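Local coordinates for protein orotidine 5'-phosphate decarboxylase (Pyrococcus horikoshii, PDB 2CZ5) that probably catalyses the decarboxylation of orotidine 5'-monophosphate to UMP, the last step of de novo UMP synthesis, as a homodimer, at residues 29-34 / 55-60; 102-107 / 126-131. All blocks are in the same frame, centred on the assembly; numbering follows the deposited sequence.

In the fold
Contact 1 comes first along the chain: it joins strand 27-31 and the start of helix 32-38 to strand 53-60, closing a loop that is mostly helical and includes helix 42-50. Contact 2 opens only after contact 1 has closed, so the two stand in series and neither nest nor cross. It closes a loop of 18 residues, mostly without regular structure, by laying helix 121-131 against strand 101-105. Both reach the same eight-stranded parallel TIM barrel, their centres about 17 Å apart. Contact 1 pairs neighbouring strands and faces the substrate site; contact 2 packs one helix of the outer layer on the barrel wall. They touch inside, where Ile55 CD1 packs 3.9 Å from Ile103 CD1.

Contact 1 of 2, residues 29-34 / 55-60; sequences KVNWPL and IADLKL
Lys29 and Asp57 meet on the face of the sheet that lines the substrate site of this barrel. In the backbone the parallel strands are tightly joined: Val30 N gives a 2.9 Å bond to Ile55 O, and Asp57 N gives one of 2.7 Å to Val30 O. Lys29 runs its methylenes over Asp57 CB, its chain starting out trans to the backbone N (chi1 -175°) and CG coming to 3.5 Å; bends at the last two torsions then bring NZ to 2.8 Å from Asp57 OD2, on the anti lone pair. Lys59 NZ bonds chiefly to Asp57 OD1, 2.8 Å away on the syn side but 25° out of the carboxylate plane, and weakly to OD2. Apolar packing is close where Trp32 swings across from the start of its helix: Leu58 CD2 sits over the six-membered ring, 3.5 Å from its centroid and 11° off the normal, a CH-pi contact. The indole NE1 bonds Leu58 O at 2.9 Å, with the oxygen tilted from the ring plane. Leu60 CD2 touches the ring edge more loosely, 4.2 Å from Trp32 CZ2. Trp32 also stacks on Trp32 of the second subunit. The polar face is the one that opens on a ligand pocket: a citrate, probably from the crystallisation liquor, accepts a bond from Lys29 NZ. Asp62 of the second subunit takes a salt bridge from Lys59 NZ and a hydrogen bond from Asn31 ND2. The carboxylate of Asp57 is thus shared by two lysines, an alternating charge network characteristic of OMP decarboxylases, which is consistent with Asp57 positioning the proton donor Lys59 beside the substrate.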
ATOM      1  N   LYS A  29       9.467  -4.556 -12.760  1.00 13.58           N
ATOM      2  CA  LYS A  29       8.458  -4.290 -11.742  1.00 12.17           C
ATOM      3  C   LYS A  29       8.957  -3.173 -10.827  1.00 17.36           C
ATOM      4  O   LYS A  29      10.015  -3.293 -10.202  1.00 14.61           O
ATOM      5  CB  LYS A  29       8.187  -5.557 -10.935  1.00 10.92           C
ATOM      6  CG  LYS A  29       7.060  -5.437  -9.916  1.00 12.43           C
ATOM      7  CD  LYS A  29       6.709  -6.807  -9.288  1.00 14.21           C
ATOM      8  CE  LYS A  29       7.808  -7.360  -8.369  1.00 15.23           C
ATOM      9  NZ  LYS A  29       8.022  -6.517  -7.143  1.00 11.46           N
ATOM     10  N   VAL A  30       8.180  -2.097 -10.767  1.00 14.82           N
ATOM     11  CA  VAL A  30       8.504  -0.925  -9.964  1.00 20.72           C
ATOM     12  C   VAL A  30       7.587  -0.923  -8.740  1.00 21.68           C
ATOM     13  O   VAL A  30       6.376  -1.166  -8.854  1.00 19.52           O
ATOM     14  CB  VAL A  30       8.284   0.387 -10.792  1.00 20.07           C
ATOM     15  CG1 VAL A  30       8.605   1.611  -9.943  1.00 18.71           C
ATOM     16  CG2 VAL A  30       9.162   0.368 -12.047  1.00 24.32           C
ATOM     17  N   ASN A  31       8.165  -0.656  -7.572  1.00 17.16           N
ATOM     18  CA  ASN A  31       7.397  -0.636  -6.335  1.00 18.00           C
ATOM     19  C   ASN A  31       7.541   0.783  -5.751  1.00 16.78           C
ATOM     20  O   ASN A  31       8.170   1.654  -6.358  1.00 10.63           O
ATOM     21  CB  ASN A  31       7.954  -1.702  -5.371  1.00 16.40           C
ATOM     22  CG  ASN A  31       6.940  -2.152  -4.313  1.00 16.47           C
ATOM     23  OD1 ASN A  31       6.262  -1.335  -3.693  1.00 16.23           O
ATOM     24  ND2 ASN A  31       6.864  -3.463  -4.086  1.00 16.73           N
ATOM     25  N   TRP A  32       6.952   1.019  -4.590  1.00 15.24           N
ATOM     26  CA  TRP A  32       6.998   2.346  -3.992  1.00 16.66           C
ATOM     27  C   TRP A  32       8.413   2.886  -3.708  1.00 15.61           C
ATOM     28  O   TRP A  32       8.626   4.091  -3.756  1.00 12.86           O
ATOM     29  CB  TRP A  32       6.133   2.381  -2.716  1.00 14.10           C
ATOM     30  CG  TRP A  32       4.640   2.142  -2.958  1.00 16.38           C
ATOM     31  CD1 TRP A  32       3.901   1.093  -2.495  1.00 17.09           C
ATOM     32  CD2 TRP A  32       3.721   3.000  -3.657  1.00 16.61           C
ATOM     33  NE1 TRP A  32       2.579   1.244  -2.854  1.00 16.20           N
ATOM     34  CE2 TRP A  32       2.442   2.404  -3.569  1.00 15.70           C
ATOM     35  CE3 TRP A  32       3.856   4.215  -4.350  1.00 16.29           C
ATOM     36  CZ2 TRP A  32       1.303   2.978  -4.147  1.00 15.27           C
ATOM     37  CZ3 TRP A  32       2.718   4.791  -4.927  1.00 17.62           C
ATOM     38  CH2 TRP A  32       1.458   4.166  -4.820  1.00 15.15           C
ATOM     39  N   PRO A  33       9.395   2.011  -3.422  1.00 16.72           N
ATOM     40  CA  PRO A  33      10.735   2.571  -3.162  1.00 18.82           C
ATOM     41  C   PRO A  33      11.272   3.414  -4.315  1.00 17.97           C
ATOM     42  O   PRO A  33      11.765   4.524  -4.116  1.00 16.73           O
ATOM     43  CB  PRO A  33      11.591   1.329  -2.942  1.00 18.51           C
ATOM     44  CG  PRO A  33      10.645   0.405  -2.283  1.00 16.90           C
ATOM     45  CD  PRO A  33       9.385   0.569  -3.131  1.00 12.40           C
ATOM     46  N   LEU A  34      11.166   2.890  -5.527  1.00 15.90           N
ATOM     47  CA  LEU A  34      11.675   3.610  -6.685  1.00 14.76           C
ATOM     48  C   LEU A  34      10.795   4.786  -7.078  1.00 14.97           C
ATOM     49  O   LEU A  34      11.304   5.814  -7.544  1.00 17.23           O
ATOM     50  CB  LEU A  34      11.850   2.655  -7.868  1.00 16.58           C
ATOM     51  CG  LEU A  34      12.435   3.221  -9.169  1.00 15.32           C
ATOM     52  CD1 LEU A  34      13.854   3.809  -8.939  1.00 19.67           C
ATOM     53  CD2 LEU A  34      12.482   2.096 -10.191  1.00 18.71           C
ATOM     54  N   ILE A  55       5.374  -3.342 -14.643  1.00 14.10           N
ATOM     55  CA  ILE A  55       4.353  -3.717 -13.670  1.00 13.16           C
ATOM     56  C   ILE A  55       4.543  -2.770 -12.490  1.00 15.86           C
ATOM     57  O   ILE A  55       5.666  -2.610 -12.008  1.00 14.26           O
ATOM     58  CB  ILE A  55       4.559  -5.149 -13.124  1.00 12.44           C
ATOM     59  CG1 ILE A  55       4.422  -6.178 -14.253  1.00 12.75           C
ATOM     60  CG2 ILE A  55       3.556  -5.425 -12.008  1.00 12.68           C
ATOM     61  CD1 ILE A  55       4.787  -7.611 -13.804  1.00 14.08           C
ATOM     62  N   ALA A  56       3.468  -2.131 -12.038  1.00 15.66           N
ATOM     63  CA  ALA A  56       3.568  -1.259 -10.860  1.00 16.85           C
ATOM     64  C   ALA A  56       3.126  -2.107  -9.660  1.00 15.06           C
ATOM     65  O   ALA A  56       1.927  -2.366  -9.470  1.00 14.62           O
ATOM     66  CB  ALA A  56       2.650  -0.031 -11.013  1.00 12.63           C
ATOM     67  N   ASP A  57       4.089  -2.565  -8.868  1.00 10.62           N
ATOM     68  CA  ASP A  57       3.777  -3.377  -7.687  1.00 11.87           C
ATOM     69  C   ASP A  57       3.482  -2.430  -6.517  1.00 14.40           C
ATOM     70  O   ASP A  57       4.355  -2.058  -5.710  1.00 13.94           O
ATOM     71  CB  ASP A  57       4.941  -4.309  -7.367  1.00 13.84           C
ATOM     72  CG  ASP A  57       4.592  -5.345  -6.296  1.00 14.42           C
ATOM     73  OD1 ASP A  57       3.535  -5.235  -5.621  1.00 15.67           O
ATOM     74  OD2 ASP A  57       5.395  -6.277  -6.125  1.00 16.31           O
ATOM     75  N   LEU A  58       2.220  -2.042  -6.440  1.00 13.64           N
ATOM     76  CA  LEU A  58       1.769  -1.110  -5.441  1.00 14.58           C
ATOM     77  C   LEU A  58       1.033  -1.726  -4.261  1.00 16.57           C
ATOM     78  O   LEU A  58       0.745  -1.018  -3.295  1.00 14.57           O
ATOM     79  CB  LEU A  58       0.885  -0.062  -6.118  1.00 11.95           C
ATOM     80  CG  LEU A  58       1.505   0.605  -7.356  1.00 14.62           C
ATOM     81  CD1 LEU A  58       0.502   1.581  -7.940  1.00 13.41           C
ATOM     82  CD2 LEU A  58       2.821   1.337  -6.964  1.00 19.56           C
ATOM     83  N   LYS A  59       0.742  -3.034  -4.337  1.00 12.88           N
ATOM     84  CA  LYS A  59       0.010  -3.738  -3.279  1.00 11.80           C
ATOM     85  C   LYS A  59      -1.197  -2.877  -2.905  1.00 13.60           C
ATOM     86  O   LYS A  59      -1.450  -2.640  -1.716  1.00 11.89           O
ATOM     87  CB  LYS A  59       0.886  -3.936  -2.032  1.00 15.64           C
ATOM     88  CG  LYS A  59       2.160  -4.764  -2.217  1.00 17.73           C
ATOM     89  CD  LYS A  59       1.855  -6.192  -2.662  1.00 17.11           C
ATOM     90  CE  LYS A  59       3.071  -7.117  -2.516  1.00 17.30           C
ATOM     91  NZ  LYS A  59       4.252  -6.632  -3.269  1.00 14.55           N
ATOM     92  N   LEU A  60      -1.946  -2.404  -3.904  1.00 12.66           N
ATOM     93  CA  LEU A  60      -3.090  -1.523  -3.604  1.00 13.77           C
ATOM     94  C   LEU A  60      -4.053  -2.203  -2.640  1.00 17.45           C
ATOM     95  O   LEU A  60      -4.489  -3.352  -2.847  1.00 12.38           O
ATOM     96  CB  LEU A  60      -3.798  -1.061  -4.893  1.00 15.15           C
ATOM     97  CG  LEU A  60      -2.971  -0.188  -5.856  1.00 12.98           C
ATOM     98  CD1 LEU A  60      -3.893   0.407  -6.902  1.00 16.97           C
ATOM     99  CD2 LEU A  60      -2.257   0.953  -5.100  1.00 13.43           C
TER

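Contact 2 of 2, residues 102-107 / 126-131; sequences IIMVVE and EVANEI
Met104 slips its thioether from the strand into a groove on helix 126-131, between Ala128 on one side and Val127 and Ile131, one helical turn apart, on the other. Its side chain leaves the sheet extended as far as SD and then bends (chi3 69°), which lays the terminal methyl along the helix surface. CE comes to 3.8 Å from Ala128 CA, and SD lies beside the same residue, 4.0 Å from CB. The small alanine lets the sulfur and methyl come this close to the helix backbone. Val127 CG1 and Ile131 CB make the ridge across the groove, each 4.3 Å away, the first from Met104 CE and the second from SD. Strand and helix run nearly antiparallel, 166° apart, with their axes 9.8 Å from each other, as expected in the beta-alpha-beta unit of strand 101-105, helix 121-131 and strand 135-137, one of the crossovers that build a TIM barrel. Ala128 also packs on Val136 of the next strand, so the helix rests on both strands of its unit. A glycine in place of Met104 would probably leave a gap between Ala128 and the ridge of Val127 and Ile131. Nearer the start of the strand, a second bump meets the helix: Ile102 turns its CD1 outward to Ile131 CG2, at 4.3 Å. Ile131 thus stands beside both strand residues, its branched CB against the sulfur and its CG2 methyl against the isoleucine, while helix 90-97 supplies Met94 as a further neighbour to Ile131 and Val96 as one to Ile102.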
ATOM      1  N   ILE A 102      -4.522  -5.899 -14.310  1.00 16.73           N
ATOM      2  CA  ILE A 102      -4.091  -6.132 -12.942  1.00 19.10           C
ATOM      3  C   ILE A 102      -3.550  -7.530 -12.659  1.00 18.25           C
ATOM      4  O   ILE A 102      -3.780  -8.501 -13.399  1.00 13.60           O
ATOM      5  CB  ILE A 102      -5.257  -5.902 -11.971  1.00 20.66           C
ATOM      6  CG1 ILE A 102      -6.464  -6.723 -12.438  1.00 18.22           C
ATOM      7  CG2 ILE A 102      -5.630  -4.429 -11.915  1.00 18.87           C
ATOM      8  CD1 ILE A 102      -7.396  -7.103 -11.304  1.00 20.32           C
ATOM      9  N   ILE A 103      -2.827  -7.610 -11.555  1.00 13.48           N
ATOM     10  CA  ILE A 103      -2.271  -8.850 -11.066  1.00 15.72           C
ATOM     11  C   ILE A 103      -2.744  -8.857  -9.621  1.00 15.90           C
ATOM     12  O   ILE A 103      -2.634  -7.851  -8.926  1.00 19.94           O
ATOM     13  CB  ILE A 103      -0.740  -8.839 -11.127  1.00 14.51           C
ATOM     14  CG1 ILE A 103      -0.286  -8.943 -12.586  1.00 18.52           C
ATOM     15  CG2 ILE A 103      -0.176  -9.951 -10.261  1.00 14.91           C
ATOM     16  CD1 ILE A 103       1.118  -8.418 -12.838  1.00 16.55           C
ATOM     17  N   MET A 104      -3.267  -9.987  -9.175  1.00 17.37           N
ATOM     18  CA  MET A 104      -3.792 -10.101  -7.820  1.00 17.73           C
ATOM     19  C   MET A 104      -2.936 -10.910  -6.852  1.00 17.19           C
ATOM     20  O   MET A 104      -2.408 -11.964  -7.188  1.00 16.40           O
ATOM     21  CB  MET A 104      -5.206 -10.697  -7.884  1.00 15.06           C
ATOM     22  CG  MET A 104      -6.254  -9.742  -8.435  1.00 13.41           C
ATOM     23  SD  MET A 104      -7.861 -10.594  -8.782  1.00 16.56           S
ATOM     24  CE  MET A 104      -8.396 -10.962  -7.158  1.00 15.88           C
ATOM     25  N   VAL A 105      -2.776 -10.394  -5.638  1.00 16.70           N
ATOM     26  CA  VAL A 105      -2.020 -11.119  -4.633  1.00 12.87           C
ATOM     27  C   VAL A 105      -2.937 -12.152  -3.989  1.00 15.66           C
ATOM     28  O   VAL A 105      -3.953 -11.796  -3.382  1.00 16.44           O
ATOM     29  CB  VAL A 105      -1.507 -10.178  -3.530  1.00 13.63           C
ATOM     30  CG1 VAL A 105      -0.732 -10.977  -2.499  1.00 16.40           C
ATOM     31  CG2 VAL A 105      -0.666  -9.085  -4.141  1.00 10.23           C
ATOM     32  N   VAL A 106      -2.597 -13.429  -4.115  1.00 15.15           N
ATOM     33  CA  VAL A 106      -3.424 -14.450  -3.505  1.00 19.06           C
ATOM     34  C   VAL A 106      -2.708 -15.196  -2.397  1.00 18.04           C
ATOM     35  O   VAL A 106      -3.355 -15.853  -1.587  1.00 18.95           O
ATOM     36  CB  VAL A 106      -3.963 -15.462  -4.551  1.00 18.48           C
ATOM     37  CG1 VAL A 106      -4.769 -14.727  -5.590  1.00 19.93           C
ATOM     38  CG2 VAL A 106      -2.818 -16.224  -5.193  1.00 19.61           C
ATOM     39  N   GLU A 107      -1.380 -15.065  -2.347  1.00 22.66           N
ATOM     40  CA  GLU A 107      -0.556 -15.732  -1.332  1.00 21.74           C
ATOM     41  C   GLU A 107       0.800 -15.036  -1.206  1.00 23.65           C
ATOM     42  O   GLU A 107       1.321 -14.504  -2.182  1.00 24.70           O
ATOM     43  CB  GLU A 107      -0.334 -17.197  -1.715  1.00 22.54           C
ATOM     44  CG  GLU A 107       0.334 -18.048  -0.640  1.00 24.28           C
ATOM     45  CD  GLU A 107       0.283 -19.530  -0.966  1.00 29.04           C
ATOM     46  OE1 GLU A 107      -0.751 -19.976  -1.506  1.00 31.08           O
ATOM     47  OE2 GLU A 107       1.259 -20.252  -0.676  1.00 27.16           O
ATOM     48  N   GLU A 126     -10.455 -18.336  -5.863  1.00 20.21           N
ATOM     49  CA  GLU A 126     -11.805 -18.323  -6.429  1.00 20.99           C
ATOM     50  C   GLU A 126     -12.280 -16.912  -6.800  1.00 20.51           C
ATOM     51  O   GLU A 126     -13.054 -16.731  -7.740  1.00 16.56           O
ATOM     52  CB  GLU A 126     -12.793 -18.989  -5.468  1.00 23.60           C
ATOM     53  CG  GLU A 126     -12.427 -20.430  -5.153  1.00 32.07           C
ATOM     54  CD  GLU A 126     -12.189 -21.268  -6.412  1.00 39.33           C
ATOM     55  OE1 GLU A 126     -11.468 -22.284  -6.314  1.00 40.99           O
ATOM     56  OE2 GLU A 126     -12.724 -20.918  -7.494  1.00 41.81           O
ATOM     57  N   VAL A 127     -11.811 -15.901  -6.072  1.00 20.87           N
ATOM     58  CA  VAL A 127     -12.199 -14.534  -6.392  1.00 18.81           C
ATOM     59  C   VAL A 127     -11.513 -14.114  -7.679  1.00 20.38           C
ATOM     60  O   VAL A 127     -12.139 -13.506  -8.554  1.00 20.13           O
ATOM     61  CB  VAL A 127     -11.809 -13.543  -5.264  1.00 16.38           C
ATOM     62  CG1 VAL A 127     -12.235 -12.130  -5.640  1.00 15.30           C
ATOM     63  CG2 VAL A 127     -12.483 -13.953  -3.974  1.00 14.55           C
ATOM     64  N   ALA A 128     -10.229 -14.464  -7.792  1.00 19.26           N
ATOM     65  CA  ALA A 128      -9.429 -14.142  -8.967  1.00 18.29           C
ATOM     66  C   ALA A 128     -10.035 -14.830 -10.191  1.00 17.29           C
ATOM     67  O   ALA A 128     -10.089 -14.247 -11.272  1.00 17.21           O
ATOM     68  CB  ALA A 128      -7.987 -14.616  -8.773  1.00 15.03           C
ATOM     69  N   ASN A 129     -10.477 -16.074 -10.018  1.00 18.74           N
ATOM     70  CA  ASN A 129     -11.078 -16.814 -11.127  1.00 19.08           C
ATOM     71  C   ASN A 129     -12.299 -16.076 -11.670  1.00 20.68           C
ATOM     72  O   ASN A 129     -12.553 -16.082 -12.867  1.00 25.58           O
ATOM     73  CB  ASN A 129     -11.487 -18.230 -10.689  1.00 20.95           C
ATOM     74  CG  ASN A 129     -10.308 -19.202 -10.650  1.00 20.44           C
ATOM     75  OD1 ASN A 129      -9.271 -18.957 -11.258  1.00 22.76           O
ATOM     76  ND2 ASN A 129     -10.480 -20.323  -9.953  1.00 21.88           N
ATOM     77  N   GLU A 130     -13.058 -15.440 -10.786  1.00 19.29           N
ATOM     78  CA  GLU A 130     -14.245 -14.710 -11.203  1.00 21.82           C
ATOM     79  C   GLU A 130     -13.892 -13.389 -11.904  1.00 22.58           C
ATOM     80  O   GLU A 130     -14.461 -13.035 -12.950  1.00 19.42           O
ATOM     81  CB  GLU A 130     -15.131 -14.487  -9.968  1.00 22.97           C
ATOM     82  CG  GLU A 130     -16.458 -13.789 -10.218  1.00 30.82           C
ATOM     83  CD  GLU A 130     -16.360 -12.277 -10.106  1.00 35.16           C
ATOM     84  OE1 GLU A 130     -15.776 -11.792  -9.103  1.00 33.41           O
ATOM     85  OE2 GLU A 130     -16.879 -11.581 -11.013  1.00 34.94           O
ATOM     86  N   ILE A 131     -12.929 -12.670 -11.339  1.00 19.92           N
ATOM     87  CA  ILE A 131     -12.486 -11.389 -11.883  1.00 19.24           C
ATOM     88  C   ILE A 131     -11.704 -11.498 -13.185  1.00 16.20           C
ATOM     89  O   ILE A 131     -11.817 -10.638 -14.070  1.00 19.10           O
ATOM     90  CB  ILE A 131     -11.575 -10.661 -10.848  1.00 20.14           C
ATOM     91  CG1 ILE A 131     -12.365 -10.390  -9.570  1.00 25.50           C
ATOM     92  CG2 ILE A 131     -10.999  -9.385 -11.450  1.00 15.26           C
ATOM     93  CD1 ILE A 131     -13.512  -9.455  -9.749  1.00 37.57           C
TER